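Local structure of 3-oxo-glucose-6-phosphate:glutamate aminotransferase (Bacillus subtilis subsp. subtilis, 4K2M) at residues A[366-369]-A[370-374]; A[425-428]-A[429-432]; A[355-359]-A[360-364]. The protein catalyses the reversible, pyridoxal phosphate-dependent transfer of an amino group from glutamate to 3-dehydro-glucose 6-phosphate, giving kanosamine 6-phosphate for antibiotic synthesis. All coordinates share one frame; numbering follows the deposited sequence.

Contact 1: residues A[366-369]-A[370-374]; sequences MTKL and NEDFG
Thr367 and Glu371 lie side by side one helical turn apart, pointing the same way, and the methyl CG2 of Thr367 rests 3.5 Å from the carboxylate carbon CD of Glu371. That is a van der Waals contact, since the threonine turns its hydroxyl elsewhere: with CG2 anti to the backbone N, OG1 (chi1 -64°) lies beside that N and bonds back to the carbonyl of Ala363. One residue along, Lys368 and Asp372 repeat the pairing. Here CB of the lysine is 3.9 Å from OD2 of Asp372, but no ion pair joins the two: NZ stays 5.9 Å from that oxygen because the chain bends at its end and forms its salt bridge with Asp364. The spacing at which these side chains lie alongside each other is set by the amide bonds of the helix. Glu371 N meets Thr367 O at 2.8 Å in a nearly straight bond, and Asp372 N reaches Lys368 O at the same length. The series slackens at the end of the helix, where the Phe373 N to Leu369 O hydrogen bond is longer, 3.1 Å, and more bent (136°). Gly374 then takes positive phi (69°), a conformation that favours glycine, and the chain leaves the helix. Leu369, the buried residue of this turn, packs on Thr377, whereas Phe373 meets His435 edge-to-face, setting the end of helix 362-373 against helix 423-441.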
ATOM      1  N   MET A 366     -18.614  -9.975  29.216  1.00 16.37           N
ATOM      2  CA  MET A 366     -18.068 -10.498  27.970  1.00 17.06           C
ATOM      3  C   MET A 366     -17.873 -11.998  28.014  1.00 19.76           C
ATOM      4  O   MET A 366     -18.176 -12.705  27.043  1.00 18.10           O
ATOM      5  CB  MET A 366     -16.744  -9.804  27.634  1.00 17.16           C
ATOM      6  CG  MET A 366     -16.899  -8.324  27.404  1.00 16.62           C
ATOM      7  SD  MET A 366     -15.315  -7.558  26.992  1.00 22.00           S
ATOM      8  CE  MET A 366     -15.005  -8.197  25.341  1.00 17.23           C
ATOM      9  N   THR A 367     -17.371 -12.485  29.143  1.00 18.03           N
ATOM     10  CA  THR A 367     -17.140 -13.910  29.316  1.00 16.21           C
ATOM     11  C   THR A 367     -18.446 -14.702  29.306  1.00 13.93           C
ATOM     12  O   THR A 367     -18.535 -15.744  28.646  1.00 20.25           O
ATOM     13  CB  THR A 367     -16.374 -14.197  30.631  1.00 24.31           C
ATOM     14  OG1 THR A 367     -15.077 -13.598  30.550  1.00 23.09           O
ATOM     15  CG2 THR A 367     -16.208 -15.699  30.839  1.00 26.18           C
ATOM     16  N   LYS A 368     -19.446 -14.216  30.029  1.00 19.13           N
ATOM     17  CA  LYS A 368     -20.718 -14.917  30.119  1.00 20.19           C
ATOM     18  C   LYS A 368     -21.458 -14.906  28.787  1.00 23.34           C
ATOM     19  O   LYS A 368     -22.049 -15.916  28.399  1.00 20.53           O
ATOM     20  CB  LYS A 368     -21.603 -14.319  31.204  1.00 18.25           C
ATOM     21  CG  LYS A 368     -21.175 -14.701  32.624  1.00 26.59           C
ATOM     22  CD  LYS A 368     -22.027 -13.989  33.664  1.00 44.47           C
ATOM     23  CE  LYS A 368     -21.868 -14.634  35.032  1.00 52.97           C
ATOM     24  NZ  LYS A 368     -20.433 -14.760  35.407  1.00 47.76           N
ATOM     25  N   LEU A 369     -21.427 -13.772  28.088  1.00 17.75           N
ATOM     26  CA  LEU A 369     -22.045 -13.720  26.755  1.00 19.20           C
ATOM     27  C   LEU A 369     -21.453 -14.782  25.845  1.00 21.40           C
ATOM     28  O   LEU A 369     -22.168 -15.485  25.139  1.00 16.86           O
ATOM     29  CB  LEU A 369     -21.895 -12.323  26.131  1.00 16.01           C
ATOM     30  CG  LEU A 369     -22.888 -11.257  26.583  1.00 15.13           C
ATOM     31  CD1 LEU A 369     -22.477  -9.890  26.018  1.00 20.91           C
ATOM     32  CD2 LEU A 369     -24.320 -11.591  26.133  1.00 15.40           C
ATOM     33  N   ASN A 370     -20.136 -14.925  25.884  1.00 15.83           N
ATOM     34  CA  ASN A 370     -19.451 -15.877  25.034  1.00 16.98           C
ATOM     35  C   ASN A 370     -19.674 -17.316  25.496  1.00 20.66           C
ATOM     36  O   ASN A 370     -20.047 -18.182  24.703  1.00 23.04           O
ATOM     37  CB  ASN A 370     -17.955 -15.561  25.037  1.00 15.99           C
ATOM     38  CG  ASN A 370     -17.144 -16.583  24.268  1.00 31.11           C
ATOM     39  OD1 ASN A 370     -17.615 -17.149  23.278  1.00 49.31           O
ATOM     40  ND2 ASN A 370     -15.921 -16.839  24.726  1.00 42.62           N
ATOM     41  N   GLU A 371     -19.432 -17.573  26.780  1.00 23.13           N
ATOM     42  CA  GLU A 371     -19.534 -18.934  27.311  1.00 23.10           C
ATOM     43  C   GLU A 371     -20.967 -19.462  27.335  1.00 21.22           C
ATOM     44  O   GLU A 371     -21.216 -20.612  26.951  1.00 25.64           O
ATOM     45  CB  GLU A 371     -18.946 -18.998  28.720  1.00 24.54           C
ATOM     46  CG  GLU A 371     -17.443 -18.865  28.768  1.00 28.25           C
ATOM     47  CD  GLU A 371     -16.899 -19.021  30.183  1.00 54.55           C
ATOM     48  OE1 GLU A 371     -17.714 -19.021  31.136  1.00 47.75           O
ATOM     49  OE2 GLU A 371     -15.664 -19.144  30.339  1.00 56.64           O
ATOM     50  N   ASP A 372     -21.909 -18.632  27.777  1.00 18.30           N
ATOM     51  CA  ASP A 372     -23.272 -19.098  27.969  1.00 22.65           C
ATOM     52  C   ASP A 372     -24.090 -19.025  26.692  1.00 21.88           C
ATOM     53  O   ASP A 372     -25.003 -19.830  26.491  1.00 21.75           O
ATOM     54  CB  ASP A 372     -23.964 -18.308  29.085  1.00 22.40           C
ATOM     55  CG  ASP A 372     -23.315 -18.521  30.446  1.00 36.27           C
ATOM     56  OD1 ASP A 372     -22.610 -19.533  30.619  1.00 31.41           O
ATOM     57  OD2 ASP A 372     -23.513 -17.671  31.341  1.00 40.51           O
ATOM     58  N   PHE A 373     -23.768 -18.075  25.818  1.00 19.36           N
ATOM     59  CA  PHE A 373     -24.607 -17.889  24.638  1.00 17.94           C
ATOM     60  C   PHE A 373     -23.888 -17.830  23.301  1.00 17.99           C
ATOM     61  O   PHE A 373     -24.534 -17.683  22.261  1.00 20.92           O
ATOM     62  CB  PHE A 373     -25.499 -16.657  24.817  1.00 15.09           C
ATOM     63  CG  PHE A 373     -26.303 -16.688  26.075  1.00 19.35           C
ATOM     64  CD1 PHE A 373     -27.269 -17.669  26.270  1.00 28.61           C
ATOM     65  CD2 PHE A 373     -26.082 -15.761  27.074  1.00 19.33           C
ATOM     66  CE1 PHE A 373     -28.010 -17.707  27.445  1.00 23.26           C
ATOM     67  CE2 PHE A 373     -26.821 -15.789  28.246  1.00 25.22           C
ATOM     68  CZ  PHE A 373     -27.791 -16.766  28.428  1.00 26.00           C
ATOM     69  N   GLY A 374     -22.568 -17.970  23.321  1.00 15.82           N
ATOM     70  CA  GLY A 374     -21.794 -17.977  22.089  1.00 17.38           C
ATOM     71  C   GLY A 374     -21.777 -16.608  21.421  1.00 12.87           C
ATOM     72  O   GLY A 374     -21.459 -16.491  20.227  1.00 18.11           O
TER

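Contact 2: residues A[425-428]-A[429-432]; sequences EQDR and VMEG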
ATOM      1  N   GLU A 425     -29.480 -13.166  14.565  1.00 12.09           N
ATOM      2  CA  GLU A 425     -28.277 -13.075  15.393  1.00 14.79           C
ATOM      3  C   GLU A 425     -28.383 -11.909  16.368  1.00 12.92           C
ATOM      4  O   GLU A 425     -27.996 -12.019  17.535  1.00 15.41           O
ATOM      5  CB  GLU A 425     -27.043 -12.874  14.529  1.00 13.19           C
ATOM      6  CG  GLU A 425     -26.571 -14.091  13.773  1.00 16.30           C
ATOM      7  CD  GLU A 425     -25.537 -13.712  12.726  1.00 17.83           C
ATOM      8  OE1 GLU A 425     -25.904 -13.068  11.715  1.00 16.39           O
ATOM      9  OE2 GLU A 425     -24.352 -14.048  12.918  1.00 14.37           O
ATOM     10  N   GLN A 426     -28.871 -10.767  15.881  1.00 13.03           N
ATOM     11  CA  GLN A 426     -29.013  -9.611  16.751  1.00 14.26           C
ATOM     12  C   GLN A 426     -29.970  -9.918  17.911  1.00 16.04           C
ATOM     13  O   GLN A 426     -29.706  -9.510  19.048  1.00 13.71           O
ATOM     14  CB  GLN A 426     -29.472  -8.372  15.980  1.00 14.17           C
ATOM     15  CG  GLN A 426     -29.430  -7.115  16.828  1.00 13.38           C
ATOM     16  CD  GLN A 426     -29.947  -5.905  16.090  1.00 15.40           C
ATOM     17  OE1 GLN A 426     -30.979  -5.967  15.431  1.00 16.32           O
ATOM     18  NE2 GLN A 426     -29.223  -4.796  16.185  1.00 13.95           N
ATOM     19  N   ASP A 427     -31.052 -10.648  17.631  1.00 14.85           N
ATOM     20  CA  ASP A 427     -31.961 -11.108  18.692  1.00 15.87           C
ATOM     21  C   ASP A 427     -31.198 -11.833  19.793  1.00 17.59           C
ATOM     22  O   ASP A 427     -31.431 -11.598  20.984  1.00 17.16           O
ATOM     23  CB  ASP A 427     -33.042 -12.064  18.141  1.00 12.83           C
ATOM     24  CG  ASP A 427     -34.038 -11.375  17.222  1.00 17.01           C
ATOM     25  OD1 ASP A 427     -34.127 -10.126  17.253  1.00 19.36           O
ATOM     26  OD2 ASP A 427     -34.746 -12.104  16.482  1.00 18.79           O
ATOM     27  N   ARG A 428     -30.291 -12.724  19.405  1.00 15.17           N
ATOM     28  CA  ARG A 428     -29.555 -13.494  20.394  1.00 15.26           C
ATOM     29  C   ARG A 428     -28.596 -12.630  21.204  1.00 16.03           C
ATOM     30  O   ARG A 428     -28.453 -12.813  22.421  1.00 18.34           O
ATOM     31  CB  ARG A 428     -28.801 -14.662  19.746  1.00 15.66           C
ATOM     32  CG  ARG A 428     -28.151 -15.579  20.794  1.00 21.61           C
ATOM     33  CD  ARG A 428     -27.720 -16.916  20.229  1.00 36.19           C
ATOM     34  NE  ARG A 428     -27.187 -17.804  21.267  1.00 23.80           N
ATOM     35  CZ  ARG A 428     -27.927 -18.640  21.992  1.00 34.12           C
ATOM     36  NH1 ARG A 428     -29.238 -18.709  21.803  1.00 28.57           N
ATOM     37  NH2 ARG A 428     -27.354 -19.411  22.907  1.00 27.74           N
ATOM     38  N   VAL A 429     -27.948 -11.673  20.538  1.00 14.54           N
ATOM     39  CA  VAL A 429     -27.085 -10.727  21.240  1.00 12.96           C
ATOM     40  C   VAL A 429     -27.871 -10.009  22.322  1.00 14.36           C
ATOM     41  O   VAL A 429     -27.420  -9.879  23.463  1.00 17.94           O
ATOM     42  CB  VAL A 429     -26.494  -9.674  20.282  1.00 14.87           C
ATOM     43  CG1 VAL A 429     -25.724  -8.599  21.083  1.00 14.31           C
ATOM     44  CG2 VAL A 429     -25.581 -10.338  19.273  1.00 12.85           C
ATOM     45  N   MET A 430     -29.057  -9.545  21.953  1.00 13.74           N
ATOM     46  CA  MET A 430     -29.856  -8.725  22.846  1.00 17.57           C
ATOM     47  C   MET A 430     -30.448  -9.528  23.995  1.00 17.15           C
ATOM     48  O   MET A 430     -30.435  -9.079  25.138  1.00 20.27           O
ATOM     49  CB  MET A 430     -30.946  -8.003  22.057  1.00 18.24           C
ATOM     50  CG  MET A 430     -30.357  -6.931  21.147  1.00 15.90           C
ATOM     51  SD  MET A 430     -31.587  -5.937  20.317  1.00 20.04           S
ATOM     52  CE  MET A 430     -32.460  -7.180  19.367  1.00 17.12           C
ATOM     53  N   GLU A 431     -30.957 -10.716  23.692  0.55 20.10           N
ATOM     54  CA  GLU A 431     -31.503 -11.570  24.739  0.55 24.26           C
ATOM     55  C   GLU A 431     -30.403 -12.008  25.701  0.55 23.57           C
ATOM     56  O   GLU A 431     -30.608 -12.040  26.912  0.55 23.48           O
ATOM     57  CB  GLU A 431     -32.217 -12.770  24.124  0.55 21.41           C
ATOM     58  CG  GLU A 431     -33.386 -12.360  23.241  0.55 30.28           C
ATOM     59  CD  GLU A 431     -34.149 -13.542  22.697  0.55 42.27           C
ATOM     60  OE1 GLU A 431     -34.402 -13.573  21.470  0.55 34.68           O
ATOM     61  OE2 GLU A 431     -34.504 -14.433  23.500  0.55 43.92           O
ATOM     62  N   GLY A 432     -29.231 -12.321  25.156  1.00 19.70           N
ATOM     63  CA  GLY A 432     -28.085 -12.692  25.972  1.00 18.81           C
ATOM     64  C   GLY A 432     -27.687 -11.547  26.889  1.00 21.69           C
ATOM     65  O   GLY A 432     -27.364 -11.743  28.065  1.00 19.42           O
TER
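Met430 folds back over the preceding turn of helix 423-441 and crosses Gln426 at a slant. Its CB lies 3.6 Å from the carbonyl O of Gln426, the same atom that accepts the Met430 N-H at 3.0 Å, and CG comes closer to that oxygen, at 3.4 Å. CG stands anti to the carbonyl carbon of its own residue, and the chain runs on extended to SD before bending (chi3 -61°). The bend brings the methyl CE back to 4.0 Å from CG of Gln426 and to the same distance from OD1 of Asp427. An unbranched, flexible thioether suits this place, because it can follow the helix surface, and its side chain also touches Tyr326 and Gln329 of helix 312-329. Glu431, the next residue, is modelled in two positions, so its side-chain approach to Asp427 is doubtful. Val429, the residue before Met430, brings CG2 to 3.4 Å from Glu425 O. Glycine suits position 432, where Leu369 and Phe373 of the neighbouring helix pack close. The polar tips of the first turn are satisfied by other parts of the chain: Asp427 by Arg325 and Tyr60, Gln426 by Arg325 and Leu322, Glu425 by Arg76 and Thr422, and Arg428 by the carbonyl O of Phe373. Within the turn the side chains thus meet through their carbon atoms, among them the methyl of the thioether, while the charged groups of Glu425, Asp427 and Arg428 tie the helix to its surroundings; pairing with arginine would be expected to keep Asp427 and Glu425 ionised.

Contact 3: residues A[355-359]-A[360-364]; sequences IKVRT and EDRAD
The backbone turns sharply after strand 353-356, and the carbonyl O of Arg358 receives Asp361 N at 3.0 Å, with a weak second bond from Arg362 N. Arg358 is the hub of the side chains, and its two acidic partners use its guanidinium differently. Asp361 OD2 sits at the edge, 2.9 Å from NE and in the guanidinium plane, so that the N-H of NE points at it; the arginine in turn comes to that oxygen from above the carboxylate plane. Glu360 instead stacks on a face: the two flat groups are only 8° from parallel, and OE1 lies 3.3 Å from NH2 of Arg358. No N-H is directed at that oxygen, so this salt bridge rests on charge alone. The glutamate reaches the face because its chain folds at chi2 (83°). Arg358 suits the place, having both a planar face and N-H edges to offer to acids two and three residues on. Away from the charges, Val357 CG2 packs 3.6 Å from CB of Arg362, two side chains crossing at about a right angle; NH1 of Arg362 hydrogen-bonds to the carbonyls of His409 and Val412. A water bridges Thr359 O, at 2.8 Å, to Ala363 N, serving an amide in the first turn of the helix, and the Thr359 hydroxyl bonds to Ser410 and Lys407. This is a tight strand-to-helix connection, in which a local salt-bridge network spans the turn leading from strand 353-356 into helix 362-373 of an aminotransferase of the DegT/DnrJ/EryC1 family.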
ATOM      1  N   ILE A 355     -21.858   0.324  23.609  1.00 14.43           N
ATOM      2  CA  ILE A 355     -22.658   0.579  24.800  1.00 14.33           C
ATOM      3  C   ILE A 355     -21.676   0.764  25.943  1.00 16.12           C
ATOM      4  O   ILE A 355     -20.482   0.513  25.785  1.00 14.23           O
ATOM      5  CB  ILE A 355     -23.636  -0.561  25.116  1.00 12.37           C
ATOM      6  CG1 ILE A 355     -22.886  -1.826  25.526  1.00 14.94           C
ATOM      7  CG2 ILE A 355     -24.554  -0.859  23.911  1.00 12.71           C
ATOM      8  CD1 ILE A 355     -23.816  -2.968  25.952  1.00 18.30           C
ATOM      9  N   LYS A 356     -22.143   1.236  27.090  1.00 12.75           N
ATOM     10  CA  LYS A 356     -21.259   1.257  28.260  1.00 15.16           C
ATOM     11  C   LYS A 356     -21.877   0.409  29.358  1.00 18.24           C
ATOM     12  O   LYS A 356     -23.091   0.463  29.573  1.00 19.80           O
ATOM     13  CB  LYS A 356     -20.998   2.695  28.735  1.00 17.50           C
ATOM     14  CG  LYS A 356     -20.179   3.542  27.751  1.00 18.01           C
ATOM     15  CD  LYS A 356     -20.295   5.056  28.040  1.00 25.13           C
ATOM     16  CE  LYS A 356     -19.553   5.486  29.277  1.00 35.03           C
ATOM     17  NZ  LYS A 356     -19.749   6.966  29.547  1.00 24.64           N
ATOM     18  N   VAL A 357     -21.045  -0.400  30.011  1.00 17.49           N
ATOM     19  CA  VAL A 357     -21.494  -1.227  31.127  1.00 16.49           C
ATOM     20  C   VAL A 357     -20.660  -0.822  32.337  1.00 21.96           C
ATOM     21  O   VAL A 357     -19.737  -0.020  32.205  1.00 19.55           O
ATOM     22  CB  VAL A 357     -21.313  -2.726  30.818  1.00 16.57           C
ATOM     23  CG1 VAL A 357     -22.132  -3.115  29.565  1.00 16.41           C
ATOM     24  CG2 VAL A 357     -19.853  -3.041  30.589  1.00 18.09           C
ATOM     25  N   ARG A 358     -20.964  -1.359  33.513  1.00 19.96           N
ATOM     26  CA  ARG A 358     -20.146  -1.051  34.685  1.00 22.53           C
ATOM     27  C   ARG A 358     -18.708  -1.545  34.511  1.00 17.98           C
ATOM     28  O   ARG A 358     -18.465  -2.657  34.022  1.00 19.32           O
ATOM     29  CB  ARG A 358     -20.763  -1.641  35.954  1.00 21.93           C
ATOM     30  CG  ARG A 358     -21.992  -0.893  36.457  1.00 37.96           C
ATOM     31  CD  ARG A 358     -22.610  -1.630  37.639  1.00 45.45           C
ATOM     32  NE  ARG A 358     -21.594  -2.371  38.386  1.00 58.22           N
ATOM     33  CZ  ARG A 358     -20.906  -1.871  39.406  1.00 53.76           C
ATOM     34  NH1 ARG A 358     -21.129  -0.627  39.807  1.00 65.01           N
ATOM     35  NH2 ARG A 358     -19.994  -2.615  40.025  1.00 57.65           N
ATOM     36  N   THR A 359     -17.750  -0.711  34.914  1.00 19.27           N
ATOM     37  CA  THR A 359     -16.338  -1.075  34.808  1.00 16.79           C
ATOM     38  C   THR A 359     -16.050  -2.428  35.458  1.00 17.08           C
ATOM     39  O   THR A 359     -15.329  -3.271  34.901  1.00 17.80           O
ATOM     40  CB  THR A 359     -15.473  -0.002  35.486  1.00 22.55           C
ATOM     41  OG1 THR A 359     -15.650   1.241  34.796  1.00 22.13           O
ATOM     42  CG2 THR A 359     -14.004  -0.391  35.467  1.00 17.15           C
ATOM     43  N   GLU A 360     -16.652  -2.634  36.627  1.00 23.77           N
ATOM     44  CA  GLU A 360     -16.368  -3.796  37.458  1.00 26.16           C
ATOM     45  C   GLU A 360     -17.004  -5.061  36.887  1.00 24.62           C
ATOM     46  O   GLU A 360     -16.621  -6.166  37.263  1.00 23.77           O
ATOM     47  CB  GLU A 360     -16.894  -3.564  38.881  1.00 30.89           C
ATOM     48  CG  GLU A 360     -16.338  -2.312  39.574  1.00 41.27           C
ATOM     49  CD  GLU A 360     -17.083  -1.030  39.210  1.00 43.05           C
ATOM     50  OE1 GLU A 360     -17.778  -1.003  38.172  1.00 41.27           O
ATOM     51  OE2 GLU A 360     -16.979  -0.041  39.971  1.00 54.11           O
ATOM     52  N   ASP A 361     -17.954  -4.892  35.971  1.00 18.99           N
ATOM     53  CA  ASP A 361     -18.695  -6.031  35.418  1.00 20.29           C
ATOM     54  C   ASP A 361     -18.345  -6.414  33.977  1.00 28.71           C
ATOM     55  O   ASP A 361     -18.750  -7.485  33.509  1.00 20.08           O
ATOM     56  CB  ASP A 361     -20.204  -5.750  35.480  1.00 27.09           C
ATOM     57  CG  ASP A 361     -20.717  -5.596  36.900  1.00 26.45           C
ATOM     58  OD1 ASP A 361     -20.068  -6.116  37.818  1.00 30.73           O
ATOM     59  OD2 ASP A 361     -21.781  -4.964  37.087  1.00 33.73           O
ATOM     60  N   ARG A 362     -17.617  -5.556  33.263  1.00 20.46           N
ATOM     61  CA  ARG A 362     -17.432  -5.771  31.820  1.00 21.14           C
ATOM     62  C   ARG A 362     -16.758  -7.088  31.453  1.00 20.77           C
ATOM     63  O   ARG A 362     -17.229  -7.797  30.575  1.00 20.04           O
ATOM     64  CB  ARG A 362     -16.678  -4.618  31.145  1.00 20.78           C
ATOM     65  CG  ARG A 362     -16.635  -4.785  29.610  1.00 18.54           C
ATOM     66  CD  ARG A 362     -15.861  -3.669  28.930  1.00 17.36           C
ATOM     67  NE  ARG A 362     -14.452  -3.649  29.326  1.00 16.34           N
ATOM     68  CZ  ARG A 362     -13.607  -2.684  28.981  1.00 19.76           C
ATOM     69  NH1 ARG A 362     -14.037  -1.674  28.232  1.00 15.54           N
ATOM     70  NH2 ARG A 362     -12.341  -2.717  29.394  1.00 19.93           N
ATOM     71  N   ALA A 363     -15.650  -7.416  32.102  1.00 18.59           N
ATOM     72  CA  ALA A 363     -14.960  -8.663  31.793  1.00 20.33           C
ATOM     73  C   ALA A 363     -15.884  -9.863  31.989  1.00 22.50           C
ATOM     74  O   ALA A 363     -15.899 -10.782  31.159  1.00 19.38           O
ATOM     75  CB  ALA A 363     -13.702  -8.812  32.641  1.00 23.41           C
ATOM     76  N   ASP A 364     -16.666  -9.851  33.071  1.00 24.44           N
ATOM     77  CA  ASP A 364     -17.597 -10.952  33.325  1.00 27.27           C
ATOM     78  C   ASP A 364     -18.754 -10.972  32.329  1.00 25.12           C
ATOM     79  O   ASP A 364     -19.210 -12.041  31.920  1.00 20.53           O
ATOM     80  CB  ASP A 364     -18.163 -10.888  34.740  1.00 25.21           C
ATOM     81  CG  ASP A 364     -18.706 -12.233  35.205  1.00 45.32           C
ATOM     82  OD1 ASP A 364     -18.007 -13.261  35.033  1.00 46.56           O
ATOM     83  OD2 ASP A 364     -19.832 -12.270  35.732  1.00 42.22           O
TER
HETATM   84  O   HOH W   1     -14.543  -5.945  34.474  1.00 27.18           O

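In the fold
From the N terminus the chain reaches contact 3 first, where the turn between strand 353-356 and helix 362-373 closes. Contact 1 follows directly on the same helix and carries it to its end at Phe373, with Gly374 leading the chain out; the two adjoin in sequence without otherwise touching. Some fifty residues later comes contact 2, on helix 423-441. All three are local and in series, so none nests within or crosses another. In space contacts 1 and 2 meet: Phe373 O accepts a probable hydrogen bond from Arg428 NE, and Leu369 and Phe373 pack against Gly432. Contact 3 stays about 8 Å from contact 2 at the nearest atoms, joined to it through helix 362-373.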